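PDB 1XV2: hypothetical protein, similar to alpha-acetolactate decarboxylase from Staphylococcus aureus subsp. aureus, which probably catalyses the decarboxylation of alpha-acetolactate to acetoin, as a zinc-binding member of the acetolactate decarboxylase family. Local coordinates for residues 26-31 / 49-54; 100-105 / 113-118; 210-213 / 218-221. One frame throughout, in Å; residues are numbered along the deposited sequence.

Interaction 1: residues 26-31 / 49-54; sequences ATINEL and VIFLDG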
loop_
_atom_site.group_PDB
_atom_site.type_symbol
_atom_site.label_atom_id
_atom_site.label_comp_id
_atom_site.label_asym_id
_atom_site.label_seq_id
_atom_site.Cartn_x
_atom_site.Cartn_y
_atom_site.Cartn_z
ATOM N N ALA A 26 18.120 -1.560 1.700
ATOM C CA ALA A 26 18.228 -1.430 0.254
ATOM C C ALA A 26 19.380 -0.477 -0.048
ATOM O O ALA A 26 19.716 0.392 0.758
ATOM C CB ALA A 26 16.926 -0.901 -0.335
ATOM N N THR A 27 19.979 -0.648 -1.217
ATOM C CA THR A 27 21.109 0.166 -1.634
ATOM C C THR A 27 20.669 1.363 -2.480
ATOM O O THR A 27 19.655 1.298 -3.175
ATOM C CB THR A 27 22.094 -0.719 -2.436
ATOM O OG1 THR A 27 23.233 -1.023 -1.622
ATOM C CG2 THR A 27 22.525 -0.046 -3.713
ATOM N N ILE A 28 21.429 2.454 -2.418
ATOM C CA ILE A 28 21.111 3.640 -3.214
ATOM C C ILE A 28 21.044 3.249 -4.687
ATOM O O ILE A 28 20.112 3.626 -5.399
ATOM C CB ILE A 28 22.182 4.744 -3.046
ATOM C CG1 ILE A 28 22.016 5.435 -1.693
ATOM C CG2 ILE A 28 22.074 5.757 -4.186
ATOM C CD1 ILE A 28 20.722 6.232 -1.560
ATOM N N ASN A 29 22.041 2.489 -5.135
ATOM C CA ASN A 29 22.109 2.028 -6.517
ATOM C C ASN A 29 20.878 1.208 -6.892
ATOM O O ASN A 29 20.360 1.326 -8.003
ATOM C CB ASN A 29 23.371 1.179 -6.736
ATOM C CG ASN A 29 24.644 2.012 -6.777
ATOM O OD1 ASN A 29 25.750 1.474 -6.714
ATOM N ND2 ASN A 29 24.496 3.326 -6.896
ATOM N N GLU A 30 20.411 0.376 -5.967
ATOM C CA GLU A 30 19.237 -0.451 -6.226
ATOM C C GLU A 30 17.994 0.426 -6.394
ATOM O O GLU A 30 17.128 0.144 -7.225
ATOM C CB GLU A 30 19.030 -1.451 -5.084
ATOM C CG GLU A 30 20.259 -2.310 -4.804
ATOM C CD GLU A 30 20.035 -3.331 -3.703
ATOM O OE1 GLU A 30 19.456 -2.973 -2.655
ATOM O OE2 GLU A 30 20.454 -4.493 -3.887
ATOM N N LEU A 31 17.910 1.492 -5.606
ATOM C CA LEU A 31 16.777 2.407 -5.689
ATOM C C LEU A 31 16.781 3.156 -7.023
ATOM O O LEU A 31 15.740 3.315 -7.661
ATOM C CB LEU A 31 16.819 3.406 -4.529
ATOM C CG LEU A 31 15.859 3.124 -3.370
ATOM C CD1 LEU A 31 14.427 3.369 -3.827
ATOM C CD2 LEU A 31 16.027 1.698 -2.882
ATOM N N VAL A 49 17.855 12.117 2.095
ATOM C CA VAL A 49 18.267 11.753 0.749
ATOM C C VAL A 49 17.338 12.416 -0.259
ATOM O O VAL A 49 16.119 12.391 -0.101
ATOM C CB VAL A 49 18.211 10.225 0.528
ATOM C CG1 VAL A 49 18.590 9.892 -0.909
ATOM C CG2 VAL A 49 19.152 9.527 1.497
ATOM N N ILE A 50 17.917 13.030 -1.283
ATOM C CA ILE A 50 17.127 13.659 -2.332
ATOM C C ILE A 50 17.567 13.067 -3.667
ATOM O O ILE A 50 18.731 13.194 -4.052
ATOM C CB ILE A 50 17.337 15.197 -2.409
ATOM C CG1 ILE A 50 17.063 15.854 -1.057
ATOM C CG2 ILE A 50 16.412 15.788 -3.466
ATOM C CD1 ILE A 50 18.226 15.777 -0.087
ATOM N N PHE A 51 16.648 12.398 -4.355
ATOM C CA PHE A 51 16.954 11.829 -5.661
ATOM C C PHE A 51 16.586 12.909 -6.670
ATOM O O PHE A 51 15.413 13.246 -6.828
ATOM C CB PHE A 51 16.131 10.566 -5.915
ATOM C CG PHE A 51 16.517 9.399 -5.042
ATOM C CD1 PHE A 51 17.807 8.878 -5.082
ATOM C CD2 PHE A 51 15.586 8.813 -4.191
ATOM C CE1 PHE A 51 18.166 7.789 -4.287
ATOM C CE2 PHE A 51 15.936 7.722 -3.391
ATOM C CZ PHE A 51 17.229 7.212 -3.440
ATOM N N LEU A 52 17.593 13.460 -7.338
ATOM C CA LEU A 52 17.367 14.527 -8.304
ATOM C C LEU A 52 18.149 14.313 -9.594
ATOM O O LEU A 52 19.377 14.227 -9.579
ATOM C CB LEU A 52 17.757 15.867 -7.677
ATOM C CG LEU A 52 17.389 17.130 -8.453
ATOM C CD1 LEU A 52 15.877 17.207 -8.623
ATOM C CD2 LEU A 52 17.911 18.348 -7.704
ATOM N N ASP A 53 17.429 14.235 -10.707
ATOM C CA ASP A 53 18.043 14.033 -12.012
ATOM C C ASP A 53 18.938 12.792 -12.030
ATOM O O ASP A 53 20.067 12.840 -12.518
ATOM C CB ASP A 53 18.873 15.259 -12.407
ATOM C CG ASP A 53 18.033 16.512 -12.589
ATOM O OD1 ASP A 53 17.044 16.472 -13.352
ATOM O OD2 ASP A 53 18.373 17.545 -11.975
ATOM N N GLY A 54 18.433 11.688 -11.487
ATOM C CA GLY A 54 19.196 10.452 -11.468
ATOM C C GLY A 54 20.372 10.422 -10.511
ATOM O O GLY A 54 21.058 9.406 -10.403
#
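I28 and L31 meet F51 through carbon alone, and the helical turn that carries them is tied at its start by a hydrogen bond from T27 N to E30 OE1 of 2.8 Å. The N-H points at its acceptor with an angle of 161°, and OE1 is met from above the carboxylate plane. This is one half of a capping box: the third helical residue reaches back to the N-cap amide, whereas the T27 side chain makes no capping bond in return. The L31 N to T27 O bond then closes the first helical turn.

Across the contact I28 makes the longer reach. Its CG1 branch stands beside the backbone N (chi1 -76°), and a second bend brings the terminal methyl down to the F51 ring, where CD1 of I28 lies 4.0 Å from CE1 of F51. The same methyl approaches CG1 of V49 at 4.3 Å, so it touches both strand residues. L31 supplies CB, 4.0 Å from CZ of F51. Both aliphatic groups come to the far rim of the ring obliquely. V49 works from within the strand, its CG1 sitting 3.9 Å above one face of the F51 ring, displaced toward the rim.

The V49 carbonyl oxygen is hydrogen-bonded to ND1 of H178, a zinc ligand, which places V49 in the zinc site's second shell, where it probably helps orient the H178 ring.

Strand 48-52 is flanked in its mixed sheet by 37-42 and 55-59, with A56 adding to the apolar cluster. Strand 77-80 contributes I79 to L31 and F51, while the short ladder of 26-27 with 73-74 brings V74 against I28 and L31, where the helix rests on the sheet.

Interaction 2: residues 100-105 / 113-118; sequences AQIKNE and SAVKIY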
loop_
_atom_site.group_PDB
_atom_site.type_symbol
_atom_site.label_atom_id
_atom_site.label_comp_id
_atom_site.label_asym_id
_atom_site.label_seq_id
_atom_site.Cartn_x
_atom_site.Cartn_y
_atom_site.Cartn_z
ATOM N N ALA A 100 -2.152 24.073 -2.216
ATOM C CA ALA A 100 -3.540 24.193 -2.663
ATOM C C ALA A 100 -3.600 24.192 -4.186
ATOM O O ALA A 100 -4.548 23.676 -4.774
ATOM C CB ALA A 100 -4.166 25.475 -2.108
ATOM N N GLN A 101 -2.586 24.774 -4.822
ATOM C CA GLN A 101 -2.530 24.815 -6.280
ATOM C C GLN A 101 -2.292 23.405 -6.816
ATOM O O GLN A 101 -2.965 22.958 -7.747
ATOM C CB GLN A 101 -1.404 25.746 -6.753
ATOM C CG GLN A 101 -1.627 27.212 -6.409
ATOM C CD GLN A 101 -2.922 27.756 -6.998
ATOM O OE1 GLN A 101 -3.114 27.746 -8.212
ATOM N NE2 GLN A 101 -3.815 28.231 -6.135
ATOM N N ILE A 102 -1.332 22.708 -6.218
ATOM C CA ILE A 102 -1.016 21.350 -6.632
ATOM C C ILE A 102 -2.245 20.467 -6.430
ATOM O O ILE A 102 -2.549 19.613 -7.261
ATOM C CB ILE A 102 0.190 20.798 -5.831
ATOM C CG1 ILE A 102 1.416 21.679 -6.097
ATOM C CG2 ILE A 102 0.482 19.361 -6.238
ATOM C CD1 ILE A 102 2.627 21.354 -5.253
ATOM N N LYS A 103 -2.963 20.689 -5.335
ATOM C CA LYS A 103 -4.167 19.917 -5.046
ATOM C C LYS A 103 -5.220 20.160 -6.124
ATOM O O LYS A 103 -6.058 19.300 -6.396
ATOM C CB LYS A 103 -4.726 20.307 -3.676
ATOM C CG LYS A 103 -3.852 19.885 -2.503
ATOM C CD LYS A 103 -4.022 18.410 -2.174
ATOM C CE LYS A 103 -5.424 18.141 -1.640
ATOM N NZ LYS A 103 -5.614 16.737 -1.192
ATOM N N ASN A 104 -5.165 21.337 -6.742
ATOM C CA ASN A 104 -6.106 21.699 -7.799
ATOM C C ASN A 104 -5.715 21.108 -9.148
ATOM O O ASN A 104 -6.577 20.696 -9.925
ATOM C CB ASN A 104 -6.183 23.225 -7.941
ATOM C CG ASN A 104 -6.882 23.892 -6.771
ATOM O OD1 ASN A 104 -6.796 25.111 -6.600
ATOM N ND2 ASN A 104 -7.589 23.103 -5.969
ATOM N N GLU A 105 -4.414 21.075 -9.422
ATOM C CA GLU A 105 -3.912 20.571 -10.693
ATOM C C GLU A 105 -3.699 19.061 -10.791
ATOM O O GLU A 105 -3.689 18.513 -11.891
ATOM C CB GLU A 105 -2.617 21.301 -11.061
ATOM C CG GLU A 105 -2.789 22.808 -11.186
ATOM C CD GLU A 105 -3.937 23.186 -12.114
ATOM O OE1 GLU A 105 -3.928 22.751 -13.285
ATOM O OE2 GLU A 105 -4.850 23.917 -11.671
ATOM N N SER A 113 0.888 10.877 -6.225
ATOM C CA SER A 113 1.388 11.785 -7.254
ATOM C C SER A 113 2.776 12.272 -6.873
ATOM O O SER A 113 3.162 12.237 -5.705
ATOM C CB SER A 113 0.452 12.986 -7.427
ATOM O OG SER A 113 0.325 13.714 -6.218
ATOM N N ALA A 114 3.530 12.717 -7.867
ATOM C CA ALA A 114 4.871 13.219 -7.637
ATOM C C ALA A 114 4.911 14.684 -8.040
ATOM O O ALA A 114 4.201 15.100 -8.952
ATOM C CB ALA A 114 5.876 12.423 -8.458
ATOM N N VAL A 115 5.742 15.464 -7.359
ATOM C CA VAL A 115 5.862 16.876 -7.676
ATOM C C VAL A 115 7.306 17.320 -7.751
ATOM O O VAL A 115 8.193 16.749 -7.110
ATOM C CB VAL A 115 5.158 17.767 -6.628
ATOM C CG1 VAL A 115 3.692 17.398 -6.534
ATOM C CG2 VAL A 115 5.840 17.621 -5.279
ATOM N N LYS A 116 7.529 18.351 -8.550
ATOM C CA LYS A 116 8.847 18.926 -8.714
ATOM C C LYS A 116 8.609 20.422 -8.801
ATOM O O LYS A 116 7.856 20.888 -9.657
ATOM C CB LYS A 116 9.515 18.413 -9.991
ATOM C CG LYS A 116 10.963 18.852 -10.119
ATOM C CD LYS A 116 11.656 18.222 -11.315
ATOM C CE LYS A 116 13.127 18.616 -11.346
ATOM N NZ LYS A 116 13.871 17.974 -12.466
ATOM N N ILE A 117 9.226 21.162 -7.890
ATOM C CA ILE A 117 9.089 22.611 -7.837
ATOM C C ILE A 117 10.491 23.190 -7.938
ATOM O O ILE A 117 11.283 23.059 -7.007
ATOM C CB ILE A 117 8.448 23.045 -6.503
ATOM C CG1 ILE A 117 7.099 22.341 -6.329
ATOM C CG2 ILE A 117 8.287 24.561 -6.469
ATOM C CD1 ILE A 117 6.512 22.452 -4.938
ATOM N N TYR A 118 10.800 23.817 -9.070
ATOM C CA TYR A 118 12.130 24.382 -9.285
ATOM C C TYR A 118 12.125 25.875 -9.590
ATOM O O TYR A 118 11.311 26.353 -10.375
ATOM C CB TYR A 118 12.840 23.656 -10.431
ATOM C CG TYR A 118 14.188 24.264 -10.731
ATOM C CD1 TYR A 118 15.278 24.030 -9.892
ATOM C CD2 TYR A 118 14.348 25.160 -11.790
ATOM C CE1 TYR A 118 16.492 24.681 -10.089
ATOM C CE2 TYR A 118 15.557 25.819 -11.996
ATOM C CZ TYR A 118 16.624 25.578 -11.141
ATOM O OH TYR A 118 17.810 26.258 -11.317
#
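I102 meets V115 and I117 by apolar packing, and no hydrogen bond joins the helix to the strand. Its two branches divide the work. CG2, placed anti to the backbone N, sits 3.8 Å from CG1 of V115, and the two side chains are set at about a right angle. The longer branch is extended (chi2 173°), which carries CD1 farther along the strand to lie 4.0 Å from CD1 of I117. That pairing is methyl to methyl, end against end. V115 and I117 are two residues apart and present their side chains to the same side of the strand, so a single helical isoleucine spans both. V115 offers the methyl that is anti to its carbonyl carbon, and I117 is itself extended toward the helix. All three residues are buried, and together the segments hide 115 Å² from each other.

Backbone bonds hold the last helical turn that presents I102, notably E105 N to Q101 O at 2.9 Å. Charged groups stay off the packed face: K103 NZ forms a salt bridge with E109, and E105 OE1 forms another with K86. On the strand, Y118 OH is hydrogen-bonded to D182 and R155.

The apolar layer continues on all three residues. I102 also rests on I202 and F175, V115 on I177, and I117 on V198; F175 and I177 belong to strand 174-181, which carries the zinc ligands H176 and H178. Helix 95-105 links strands 86-94 and 113-118, which both run antiparallel to 198-204 and hence parallel to each other. The unit is thus a beta-alpha-beta crossover that passes over strand 198-204, with strand 113-118 held between 198-204 and 154-163 in the antiparallel sheet.

Interaction 3: residues 210-213 / 218-221; sequences QHFP and TFVK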
loop_
_atom_site.group_PDB
_atom_site.type_symbol
_atom_site.label_atom_id
_atom_site.label_comp_id
_atom_site.label_asym_id
_atom_site.label_seq_id
_atom_site.Cartn_x
_atom_site.Cartn_y
_atom_site.Cartn_z
ATOM N N GLN A 210 5.049 -1.384 -3.867
ATOM C CA GLN A 210 5.633 -1.460 -2.527
ATOM C C GLN A 210 6.567 -2.657 -2.379
ATOM O O GLN A 210 6.156 -3.800 -2.569
ATOM C CB GLN A 210 4.523 -1.551 -1.473
ATOM C CG GLN A 210 5.028 -1.700 -0.043
ATOM C CD GLN A 210 5.745 -0.462 0.459
ATOM O OE1 GLN A 210 5.124 0.578 0.689
ATOM N NE2 GLN A 210 7.059 -0.564 0.629
ATOM N N HIS A 211 7.820 -2.387 -2.022
ATOM C CA HIS A 211 8.814 -3.442 -1.855
ATOM C C HIS A 211 9.166 -3.614 -0.383
ATOM O O HIS A 211 9.307 -2.635 0.350
ATOM C CB HIS A 211 10.064 -3.108 -2.671
ATOM C CG HIS A 211 11.135 -4.150 -2.597
ATOM N ND1 HIS A 211 12.311 -3.962 -1.901
ATOM C CD2 HIS A 211 11.210 -5.391 -3.133
ATOM C CE1 HIS A 211 13.064 -5.041 -2.012
ATOM N NE2 HIS A 211 12.418 -5.925 -2.755
ATOM N N PHE A 212 9.303 -4.869 0.038
ATOM C CA PHE A 212 9.611 -5.212 1.421
ATOM C C PHE A 212 10.961 -5.927 1.532
ATOM O O PHE A 212 11.316 -6.728 0.670
ATOM C CB PHE A 212 8.525 -6.141 1.982
ATOM C CG PHE A 212 7.147 -5.533 2.014
ATOM C CD1 PHE A 212 6.631 -5.012 3.199
ATOM C CD2 PHE A 212 6.360 -5.495 0.865
ATOM C CE1 PHE A 212 5.349 -4.463 3.242
ATOM C CE2 PHE A 212 5.073 -4.947 0.896
ATOM C CZ PHE A 212 4.568 -4.431 2.088
ATOM N N PRO A 213 11.722 -5.650 2.603
ATOM C CA PRO A 213 13.030 -6.285 2.810
ATOM C C PRO A 213 12.884 -7.699 3.380
ATOM O O PRO A 213 13.161 -7.940 4.555
ATOM C CB PRO A 213 13.716 -5.333 3.782
ATOM C CG PRO A 213 12.566 -4.851 4.628
ATOM C CD PRO A 213 11.495 -4.577 3.589
ATOM N N THR A 218 15.771 -8.572 11.005
ATOM C CA THR A 218 15.131 -7.727 12.005
ATOM C C THR A 218 13.689 -7.407 11.611
ATOM O O THR A 218 12.781 -7.480 12.439
ATOM C CB THR A 218 15.914 -6.418 12.213
ATOM O OG1 THR A 218 17.253 -6.727 12.622
ATOM C CG2 THR A 218 15.253 -5.574 13.287
ATOM N N PHE A 219 13.482 -7.059 10.346
ATOM C CA PHE A 219 12.143 -6.758 9.858
ATOM C C PHE A 219 11.269 -8.015 9.934
ATOM O O PHE A 219 10.178 -7.995 10.500
ATOM C CB PHE A 219 12.205 -6.261 8.413
ATOM C CG PHE A 219 10.850 -6.018 7.801
ATOM C CD1 PHE A 219 10.044 -4.975 8.255
ATOM C CD2 PHE A 219 10.362 -6.860 6.808
ATOM C CE1 PHE A 219 8.768 -4.779 7.730
ATOM C CE2 PHE A 219 9.082 -6.673 6.274
ATOM C CZ PHE A 219 8.286 -5.634 6.736
ATOM N N VAL A 220 11.763 -9.110 9.365
ATOM C CA VAL A 220 11.044 -10.380 9.367
ATOM C C VAL A 220 10.550 -10.814 10.752
ATOM O O VAL A 220 9.370 -11.126 10.929
ATOM C CB VAL A 220 11.936 -11.513 8.778
ATOM C CG1 VAL A 220 11.369 -12.879 9.131
ATOM C CG2 VAL A 220 12.019 -11.372 7.268
ATOM N N LYS A 221 11.454 -10.826 11.729
ATOM C CA LYS A 221 11.124 -11.261 13.090
ATOM C C LYS A 221 10.527 -10.216 14.031
ATOM O O LYS A 221 10.011 -10.561 15.099
ATOM C CB LYS A 221 12.371 -11.828 13.767
ATOM C CG LYS A 221 12.983 -13.049 13.116
ATOM C CD LYS A 221 14.186 -13.494 13.933
ATOM C CE LYS A 221 14.816 -14.765 13.395
ATOM N NZ LYS A 221 15.962 -15.184 14.258
#
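F219 receives P213 over one face of its ring and brings its own far end to F212. CG of P213 lies 3.7 Å from CD2 of F219 and 4.1 Å from the ring centroid, an off-centre CH-pi contact 29° from the ring normal. CZ of F219 meets CD1 of F212 at 4.0 Å, arriving at the edge of the F212 ring near its plane. The aromatic side chain gets there by standing anti to the backbone N (chi1 176°), which turns its ring out of helix 217-221 toward the end of the strand.

Behind these rings, F219 N is hydrogen-bonded to N216 OD1 at the start of the helix. Before the loop, Q210 NE2 donates to H211 O at 3.1 Å and also bonds to G12 O.

The second subunit covers the same rings directly: its L111 packs on both F212 and F219, its F167 meets the F212 ring, and its N110 bonds to F219 O. Q210 and H211 pair antiparallel with a strand of the second subunit; the turn from strand 207-211 into helix 217-221 thus sits at a dimer interface where the beta-sheet continues from one chain into the next.

How the interactions relate
All three contacts are buried, 1 and 2 within one chain, with no other subunit touching their segments, and 3, farther from the chain's centre, at the dimer interface. Interactions 1 and 3 reach the same mixed sheet, one on strand 48-52 and the other on strand 207-211, at the edge of the sheet within the chain; interaction 2 belongs to the antiparallel sheet. The two sheets approach where K116 packs against L52 and D53. Chemically, 1 sets aliphatic groups against a ring, 2 is purely aliphatic, and 3 is aromatic and proline packing. The side chain of V49 in interaction 1 lies about 8 Å from the zinc, against about 12 Å for V115 in interaction 2.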